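PDB 5T99: glycoside Hydrolase from Bacteroides uniformis, which probably hydrolyses beta-galactosidic bonds in agarose-derived oligosaccharides, as a family 2 glycoside hydrolase of a human gut symbiont. Local coordinates for residues D373-A378 / N416-Q421; V430-A435 / A463-I468; C449-Y454 / D467-N472. All coordinates share one frame; numbering follows the deposited sequence.

Contact 1: residues D373-A378 / N416-Q421; sequences DEWTKA and NEILEQ. With GIF (D-galacto-isofagomine), chain C; EDO (1,2-ethanediol), chain P.
The backbones come closest at Asp-373 and Asn-416, CA to CA 5.0 Å, and the loop of 373-378 then runs on beside 416-421 as far as Lys-377 next to Leu-419. At that first pair the side chains lie alongside each other, carboxylate and amide nearly coplanar, with Asn-416 ND2 giving its hydrogen to Asp-373 OD1 at 3.0 Å. Arg-161 takes the other oxygen of Asp-373 in a salt bridge, Lys-379 shares OD1, and Arg-346 donates to Asn-416 OD1.

Further along, Ile-418 sets its CG1 and CG2 over one face of the Trp-375 indole. CG1 sits 3.5 Å from the centroid of the six-membered ring, a CH-pi contact only 11° off the normal, while CG2 covers the same face nearer NE1. Ile-418 holds CG1 between its backbone N and carbonyl carbon (chi1 71°), which lets both branches bear on the ring.

Glu-420 folds back at chi2 (79°) and brings OE2 to the loop at Thr-376. Three donors grip that one oxygen: Thr-376 OG1 on its anti lone pair, 2.7 Å from OE2, and, from the syn side and out of the carboxylate plane, Thr-376 N at 2.7 Å and Lys-377 N at 2.9 Å from OE2. A water donates to Glu-420 OE1 and Lys-377 O and accepts from Trp-375 N and Leu-419 N.

The buried carboxylate of Glu-420 is thus met by neutral donors, which would probably stabilise its charge and pin the loop; close by, Asn-416 and Glu-417 line the galacto-isofagomine pocket, whose inhibitor nitrogen makes a weak bond to Glu-417 OE2.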
# COMPACT_ATOMS: atom_id res chain seq x y z
N ASP A 373 -12.34 8.71 -4.84
CA ASP A 373 -11.65 9.70 -5.69
C ASP A 373 -12.62 10.71 -6.33
O ASP A 373 -12.18 11.76 -6.81
CB ASP A 373 -10.84 8.98 -6.77
CG ASP A 373 -10.06 9.93 -7.65
OD1 ASP A 373 -9.27 10.74 -7.11
OD2 ASP A 373 -10.24 9.86 -8.89
N GLU A 374 -13.91 10.40 -6.36
CA GLU A 374 -14.94 11.37 -6.78
C GLU A 374 -16.26 11.07 -6.07
O GLU A 374 -16.47 9.96 -5.61
CB GLU A 374 -15.12 11.33 -8.31
CG GLU A 374 -15.62 10.00 -8.85
CD GLU A 374 -15.75 9.97 -10.37
OE1 GLU A 374 -14.78 10.33 -11.06
OE2 GLU A 374 -16.81 9.58 -10.88
N TRP A 375 -17.14 12.08 -5.99
CA TRP A 375 -18.40 11.91 -5.27
C TRP A 375 -19.56 11.90 -6.24
O TRP A 375 -19.75 10.90 -6.91
CB TRP A 375 -18.55 12.97 -4.17
CG TRP A 375 -17.54 12.90 -3.08
CD1 TRP A 375 -16.73 11.84 -2.76
CD2 TRP A 375 -17.25 13.93 -2.14
NE1 TRP A 375 -15.94 12.16 -1.69
CE2 TRP A 375 -16.24 13.44 -1.28
CE3 TRP A 375 -17.75 15.23 -1.93
CZ2 TRP A 375 -15.71 14.19 -0.24
CZ3 TRP A 375 -17.23 15.98 -0.90
CH2 TRP A 375 -16.21 15.46 -0.06
N THR A 376 -20.34 12.99 -6.33
CA THR A 376 -21.47 13.05 -7.27
C THR A 376 -21.05 13.57 -8.64
O THR A 376 -21.71 13.27 -9.61
CB THR A 376 -22.65 13.93 -6.76
OG1 THR A 376 -22.29 15.32 -6.79
CG2 THR A 376 -23.06 13.52 -5.34
N LYS A 377 -19.97 14.36 -8.69
CA LYS A 377 -19.47 14.96 -9.94
C LYS A 377 -18.33 14.12 -10.52
O LYS A 377 -17.35 13.82 -9.83
CB LYS A 377 -18.94 16.38 -9.68
CG LYS A 377 -19.97 17.41 -9.23
CD LYS A 377 -20.83 17.92 -10.38
CE LYS A 377 -21.09 19.43 -10.30
NZ LYS A 377 -22.11 19.76 -9.28
N ALA A 378 -18.45 13.79 -11.81
CA ALA A 378 -17.51 12.89 -12.51
C ALA A 378 -16.16 13.53 -12.83
O ALA A 378 -16.11 14.63 -13.36
CB ALA A 378 -18.15 12.42 -13.82
N ASN A 416 -10.67 12.59 -2.36
CA ASN A 416 -9.48 13.23 -2.89
C ASN A 416 -9.81 14.11 -4.08
O ASN A 416 -10.37 13.63 -5.07
CB ASN A 416 -8.48 12.16 -3.34
CG ASN A 416 -7.37 12.74 -4.17
OD1 ASN A 416 -6.49 13.43 -3.65
ND2 ASN A 416 -7.42 12.50 -5.48
N GLU A 417 -9.46 15.39 -3.97
CA GLU A 417 -9.57 16.37 -5.08
C GLU A 417 -10.95 16.41 -5.74
O GLU A 417 -11.06 16.58 -6.95
CB GLU A 417 -8.49 16.10 -6.14
CG GLU A 417 -7.07 16.13 -5.59
CD GLU A 417 -6.01 16.15 -6.66
OE1 GLU A 417 -6.21 15.58 -7.75
OE2 GLU A 417 -4.94 16.73 -6.40
N ILE A 418 -12.00 16.22 -4.94
CA ILE A 418 -13.35 16.10 -5.49
C ILE A 418 -13.85 17.40 -6.12
O ILE A 418 -13.54 18.49 -5.64
CB ILE A 418 -14.36 15.53 -4.46
CG1 ILE A 418 -14.69 16.53 -3.31
CG2 ILE A 418 -13.90 14.16 -3.98
CD1 ILE A 418 -13.61 16.89 -2.31
N LEU A 419 -14.62 17.28 -7.20
CA LEU A 419 -15.08 18.46 -7.97
C LEU A 419 -16.05 19.37 -7.18
O LEU A 419 -16.15 20.58 -7.46
CB LEU A 419 -15.69 18.04 -9.31
CG LEU A 419 -14.69 17.86 -10.46
CD1 LEU A 419 -13.41 17.13 -10.04
CD2 LEU A 419 -15.35 17.15 -11.63
N GLU A 420 -16.71 18.80 -6.17
CA GLU A 420 -17.60 19.53 -5.27
C GLU A 420 -16.90 20.67 -4.51
O GLU A 420 -17.57 21.57 -4.01
CB GLU A 420 -18.31 18.57 -4.28
CG GLU A 420 -19.39 17.67 -4.90
CD GLU A 420 -18.87 16.44 -5.66
OE1 GLU A 420 -17.63 16.26 -5.83
OE2 GLU A 420 -19.71 15.63 -6.11
N GLN A 421 -15.57 20.66 -4.45
CA GLN A 421 -14.81 21.82 -3.96
C GLN A 421 -15.23 23.16 -4.61
O GLN A 421 -15.24 24.20 -3.94
CB GLN A 421 -13.31 21.63 -4.21
CG GLN A 421 -12.62 20.58 -3.37
CD GLN A 421 -11.23 20.32 -3.89
OE1 GLN A 421 -10.25 20.87 -3.38
NE2 GLN A 421 -11.14 19.54 -4.95
C GIF C . -4.15 13.18 -7.58
N GIF C . -3.36 14.41 -7.59
O GIF C . 0.25 14.76 -10.08
C1 GIF C . -3.26 12.00 -7.93
O1 GIF C . -3.30 12.38 -10.30
C2 GIF C . -2.43 12.27 -9.18
O2 GIF C . -4.08 10.85 -8.14
C3 GIF C . -1.60 13.54 -9.04
C4 GIF C . -2.50 14.73 -8.71
C5 GIF C . -0.81 13.82 -10.33
C1 EDO P . -3.38 19.73 -8.01
O1 EDO P . -3.62 21.13 -7.71
C2 EDO P . -4.03 19.33 -9.33
O2 EDO P . -4.18 17.91 -9.35
O HOH W 1 -16.32 14.50 -7.35

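Contact 2: residues V430-A435 / A463-I468; sequences VAKYLA and AQQVDI
Gln-465 lies against the helix side of Ala-431, Lys-432 and Ala-435, and its side chain crosses that of Lys-432 at a slant. Its CG stands anti to the carbonyl carbon (chi1 -57°), and the chain bends at chi2 (-57°), which brings the amide round to Lys-432. CB faces the methyl of Ala-431, with 4.1 Å between the two CB atoms, and also comes near the backbone N of Lys-432. From there the chain carries OE1 across the start of the lysine side chain, where it rests 3.4 Å from Lys-432 CG and almost as near to CB and CD. This is a van der Waals touch of a carbonyl oxygen on methylenes, and no hydrogen bond crosses between the two segments. The polar ends look to other partners: Gln-465 NE2 donates to Asn-461 O, and Lys-432, extended until its last torsion, sets NZ in a salt bridge with Asp-436, one turn further along its own helix.

Ala-435, a turn on from Ala-431 and facing the same way, meets mainly backbone. Its CB presses to 3.1 Å from Gln-465 O, a tight fit, and lies 4.2 Å from Val-466 CG1. Beside it, a water donates to Ala-435 O at 2.9 Å and, weakly, to Asp-467 OD2, which also accepts from Ser-447 N.

Here a helix from the outer layer of the TIM barrel packs on the loop feeding a barrel strand: small residues on this side of helix 427-441 let it come close to the lead-in to strand 468-472. Val-466 and Ala-435 both reach Ser-447 of strand 447-451, Leu-434 and Val-466 meet Ile-414 of strand 409-416, and Val-430, Tyr-433 and Leu-434 pack on helix 388-403.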
# COMPACT_ATOMS: atom_id res chain seq x y z
N VAL A 430 -22.18 17.50 0.71
CA VAL A 430 -21.74 16.15 0.41
C VAL A 430 -20.58 15.81 1.36
O VAL A 430 -20.54 14.71 1.90
CB VAL A 430 -21.35 15.98 -1.09
CG1 VAL A 430 -21.00 14.52 -1.39
CG2 VAL A 430 -22.48 16.42 -2.01
N ALA A 431 -19.68 16.76 1.59
CA ALA A 431 -18.62 16.57 2.58
C ALA A 431 -19.18 16.30 4.00
O ALA A 431 -18.71 15.38 4.69
CB ALA A 431 -17.70 17.78 2.61
N LYS A 432 -20.14 17.11 4.43
CA LYS A 432 -20.78 16.90 5.74
C LYS A 432 -21.41 15.49 5.84
O LYS A 432 -21.20 14.77 6.82
CB LYS A 432 -21.85 17.96 6.00
CG LYS A 432 -22.39 17.96 7.42
CD LYS A 432 -23.52 18.96 7.58
CE LYS A 432 -24.07 18.98 8.99
NZ LYS A 432 -24.71 17.68 9.36
N TYR A 433 -22.14 15.11 4.81
CA TYR A 433 -22.79 13.80 4.72
C TYR A 433 -21.82 12.65 5.00
O TYR A 433 -22.12 11.77 5.82
CB TYR A 433 -23.46 13.68 3.33
CG TYR A 433 -23.85 12.29 2.90
CD1 TYR A 433 -24.88 11.60 3.53
CD2 TYR A 433 -23.21 11.67 1.84
CE1 TYR A 433 -25.25 10.32 3.12
CE2 TYR A 433 -23.57 10.40 1.42
CZ TYR A 433 -24.58 9.72 2.07
OH TYR A 433 -24.93 8.46 1.63
N LEU A 434 -20.67 12.69 4.35
CA LEU A 434 -19.64 11.66 4.53
C LEU A 434 -18.94 11.78 5.88
O LEU A 434 -18.66 10.78 6.51
CB LEU A 434 -18.59 11.72 3.41
CG LEU A 434 -19.14 11.42 2.02
CD1 LEU A 434 -18.12 11.79 0.95
CD2 LEU A 434 -19.58 9.96 1.89
N ALA A 435 -18.66 13.01 6.30
CA ALA A 435 -18.06 13.23 7.61
C ALA A 435 -18.97 12.78 8.75
O ALA A 435 -18.47 12.28 9.76
CB ALA A 435 -17.67 14.68 7.78
N ALA A 463 -13.95 22.58 3.82
CA ALA A 463 -12.83 22.23 4.72
C ALA A 463 -13.23 22.14 6.21
O ALA A 463 -12.66 21.36 6.97
CB ALA A 463 -11.70 23.22 4.54
N GLN A 464 -14.24 22.92 6.59
CA GLN A 464 -14.73 22.95 7.96
C GLN A 464 -15.62 21.75 8.33
O GLN A 464 -15.93 21.56 9.50
CB GLN A 464 -15.51 24.25 8.19
CG GLN A 464 -14.68 25.54 8.13
CD GLN A 464 -14.33 26.02 6.72
OE1 GLN A 464 -14.84 25.51 5.72
NE2 GLN A 464 -13.44 27.00 6.64
N GLN A 465 -16.03 20.94 7.36
CA GLN A 465 -16.93 19.81 7.60
C GLN A 465 -16.21 18.53 8.01
O GLN A 465 -16.85 17.59 8.43
CB GLN A 465 -17.75 19.51 6.35
CG GLN A 465 -18.56 20.67 5.83
CD GLN A 465 -19.53 21.24 6.86
OE1 GLN A 465 -20.14 20.51 7.64
NE2 GLN A 465 -19.66 22.55 6.86
N VAL A 466 -14.90 18.48 7.82
CA VAL A 466 -14.08 17.37 8.30
C VAL A 466 -13.29 17.87 9.48
O VAL A 466 -13.19 19.09 9.70
CB VAL A 466 -13.14 16.77 7.21
CG1 VAL A 466 -13.96 16.00 6.19
CG2 VAL A 466 -12.30 17.83 6.52
N ASP A 467 -12.74 16.93 10.24
CA ASP A 467 -11.97 17.26 11.44
C ASP A 467 -10.61 17.90 11.12
O ASP A 467 -10.16 18.80 11.84
CB ASP A 467 -11.78 16.00 12.31
CG ASP A 467 -13.08 15.47 12.88
OD1 ASP A 467 -13.85 16.24 13.49
OD2 ASP A 467 -13.33 14.25 12.75
N ILE A 468 -9.94 17.41 10.08
CA ILE A 468 -8.59 17.86 9.72
C ILE A 468 -8.54 18.06 8.20
O ILE A 468 -8.89 17.15 7.44
CB ILE A 468 -7.51 16.84 10.15
CG1 ILE A 468 -7.57 16.56 11.67
CG2 ILE A 468 -6.12 17.37 9.82
CD1 ILE A 468 -6.77 15.35 12.12
O HOH W 2 -16.21 13.65 10.92

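Contact 3: residues C449-Y454 / D467-N472; sequences CGFNYY and DIAGMN
Asn-472 and Phe-451 close a run of parallel strand bonds. Phe-451 N reaches Gly-470 O at 2.8 Å, and Asn-472 N reaches Phe-451 O at 2.7 Å in an almost straight bond (176°), while Gly-470 N donates to Cys-449 O.

The Asn-472 side chain starts with CB resting 3.8 Å from Asn-452 CA and 3.6 Å from Phe-451 O. CG, anti to the carbonyl carbon (chi1 -71°), comes near Phe-451 O and Gly-450 C. At the tip, OD1 lies 3.8 Å from Gly-450 CA and is hydrogen-bonded to Ser-493 OG, whereas ND2 turns to Glu-417 OE2 in the inhibitor pocket. With an alanine here, Glu-417 and Ser-493 would probably each lose a hydrogen-bond partner, and a gap would open beside Gly-450.

On the other side of the sheet, Ala-469 CB meets the edge of the Phe-451 ring, and Met-471 CE touches Tyr-454 CD1 at 3.6 Å.

These are neighbouring strands of the TIM barrel, joined in a beta-alpha-beta unit: helix 456-459 packs on Phe-451, Ala-469 and Met-471, helix 478-484 covers Met-471 and Tyr-454, and strand 490-495 pairs next to 468-472.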
# COMPACT_ATOMS: atom_id res chain seq x y z
N CYS A 449 -9.86 15.05 4.38
CA CYS A 449 -10.10 15.13 2.95
C CYS A 449 -8.90 15.83 2.31
O CYS A 449 -8.23 16.64 2.96
CB CYS A 449 -11.40 15.90 2.67
SG CYS A 449 -12.07 15.74 1.00
N GLY A 450 -8.62 15.49 1.05
CA GLY A 450 -7.48 16.06 0.31
C GLY A 450 -7.94 17.13 -0.67
O GLY A 450 -8.60 16.80 -1.66
N PHE A 451 -7.62 18.39 -0.39
CA PHE A 451 -8.11 19.53 -1.18
C PHE A 451 -7.05 20.09 -2.13
O PHE A 451 -6.02 20.59 -1.67
CB PHE A 451 -8.60 20.65 -0.27
CG PHE A 451 -9.70 20.23 0.66
CD1 PHE A 451 -10.92 19.78 0.16
CD2 PHE A 451 -9.53 20.31 2.05
CE1 PHE A 451 -11.94 19.42 1.03
CE2 PHE A 451 -10.54 19.94 2.92
CZ PHE A 451 -11.76 19.50 2.41
N ASN A 452 -7.32 20.03 -3.43
CA ASN A 452 -6.43 20.62 -4.45
C ASN A 452 -6.83 22.01 -4.93
O ASN A 452 -5.98 22.72 -5.48
CB ASN A 452 -6.23 19.70 -5.66
CG ASN A 452 -7.52 19.39 -6.40
OD1 ASN A 452 -8.62 19.42 -5.83
ND2 ASN A 452 -7.38 19.05 -7.68
N TYR A 453 -8.09 22.40 -4.76
CA TYR A 453 -8.47 23.76 -5.14
C TYR A 453 -8.13 24.67 -3.95
O TYR A 453 -8.18 24.23 -2.78
CB TYR A 453 -9.95 23.86 -5.51
CG TYR A 453 -10.43 23.05 -6.72
CD1 TYR A 453 -9.63 22.11 -7.36
CD2 TYR A 453 -11.74 23.20 -7.19
CE1 TYR A 453 -10.09 21.38 -8.44
CE2 TYR A 453 -12.21 22.46 -8.26
CZ TYR A 453 -11.39 21.55 -8.88
OH TYR A 453 -11.84 20.81 -9.94
N TYR A 454 -7.73 25.90 -4.25
CA TYR A 454 -7.50 26.91 -3.23
C TYR A 454 -7.80 28.31 -3.80
O TYR A 454 -7.29 28.65 -4.86
CB TYR A 454 -6.06 26.86 -2.70
CG TYR A 454 -5.84 27.87 -1.60
CD1 TYR A 454 -6.07 27.54 -0.27
CD2 TYR A 454 -5.46 29.17 -1.90
CE1 TYR A 454 -5.91 28.48 0.74
CE2 TYR A 454 -5.29 30.12 -0.91
CZ TYR A 454 -5.52 29.77 0.41
OH TYR A 454 -5.33 30.73 1.39
N ASP A 467 -12.74 16.93 10.24
CA ASP A 467 -11.97 17.26 11.44
C ASP A 467 -10.61 17.90 11.12
O ASP A 467 -10.16 18.80 11.84
CB ASP A 467 -11.78 16.00 12.31
CG ASP A 467 -13.08 15.47 12.88
OD1 ASP A 467 -13.85 16.24 13.49
OD2 ASP A 467 -13.33 14.25 12.75
N ILE A 468 -9.94 17.41 10.08
CA ILE A 468 -8.59 17.86 9.72
C ILE A 468 -8.54 18.06 8.20
O ILE A 468 -8.89 17.15 7.44
CB ILE A 468 -7.51 16.84 10.15
CG1 ILE A 468 -7.57 16.56 11.67
CG2 ILE A 468 -6.12 17.37 9.82
CD1 ILE A 468 -6.77 15.35 12.12
N ALA A 469 -8.09 19.25 7.79
CA ALA A 469 -8.02 19.61 6.37
C ALA A 469 -6.64 19.27 5.77
O ALA A 469 -5.60 19.70 6.29
CB ALA A 469 -8.33 21.09 6.19
N GLY A 470 -6.65 18.51 4.67
CA GLY A 470 -5.45 18.25 3.90
C GLY A 470 -5.37 19.13 2.66
O GLY A 470 -6.35 19.25 1.94
N MET A 471 -4.20 19.74 2.42
CA MET A 471 -3.96 20.52 1.19
C MET A 471 -3.09 19.76 0.19
O MET A 471 -2.02 19.25 0.56
CB MET A 471 -3.29 21.85 1.53
CG MET A 471 -4.11 22.73 2.45
SD MET A 471 -3.31 24.30 2.76
CE MET A 471 -3.84 25.22 1.33
N ASN A 472 -3.54 19.70 -1.06
CA ASN A 472 -2.75 19.12 -2.14
C ASN A 472 -2.02 20.20 -2.93
O ASN A 472 -2.66 21.03 -3.57
CB ASN A 472 -3.65 18.33 -3.09
CG ASN A 472 -4.17 17.07 -2.47
OD1 ASN A 472 -4.14 16.90 -1.25
ND2 ASN A 472 -4.63 16.14 -3.32

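All three contacts belong to the same stretch of the TIM barrel. Contact 3 is the barrel wall itself, buried and held by backbone bonds between strands. Contact 1 joins the loops that leave strands 366-370 and 409-416, partly buried and rich in side-chain polar bonds, and it supplies two pocket residues. Contact 2 lies outside the ring of strands and is mostly buried, with Lys-432 at its exposed rim; there a helix meets a loop by close van der Waals touches and one water. Trp-375 ties contact 1 to contact 2 by packing on Val-430, Ala-431 and Leu-434. Gln-421 with Asn-452, and Glu-417 with Gly-450, join contact 1 to contact 3, while contacts 2 and 3 share Asp-467 and Ile-468.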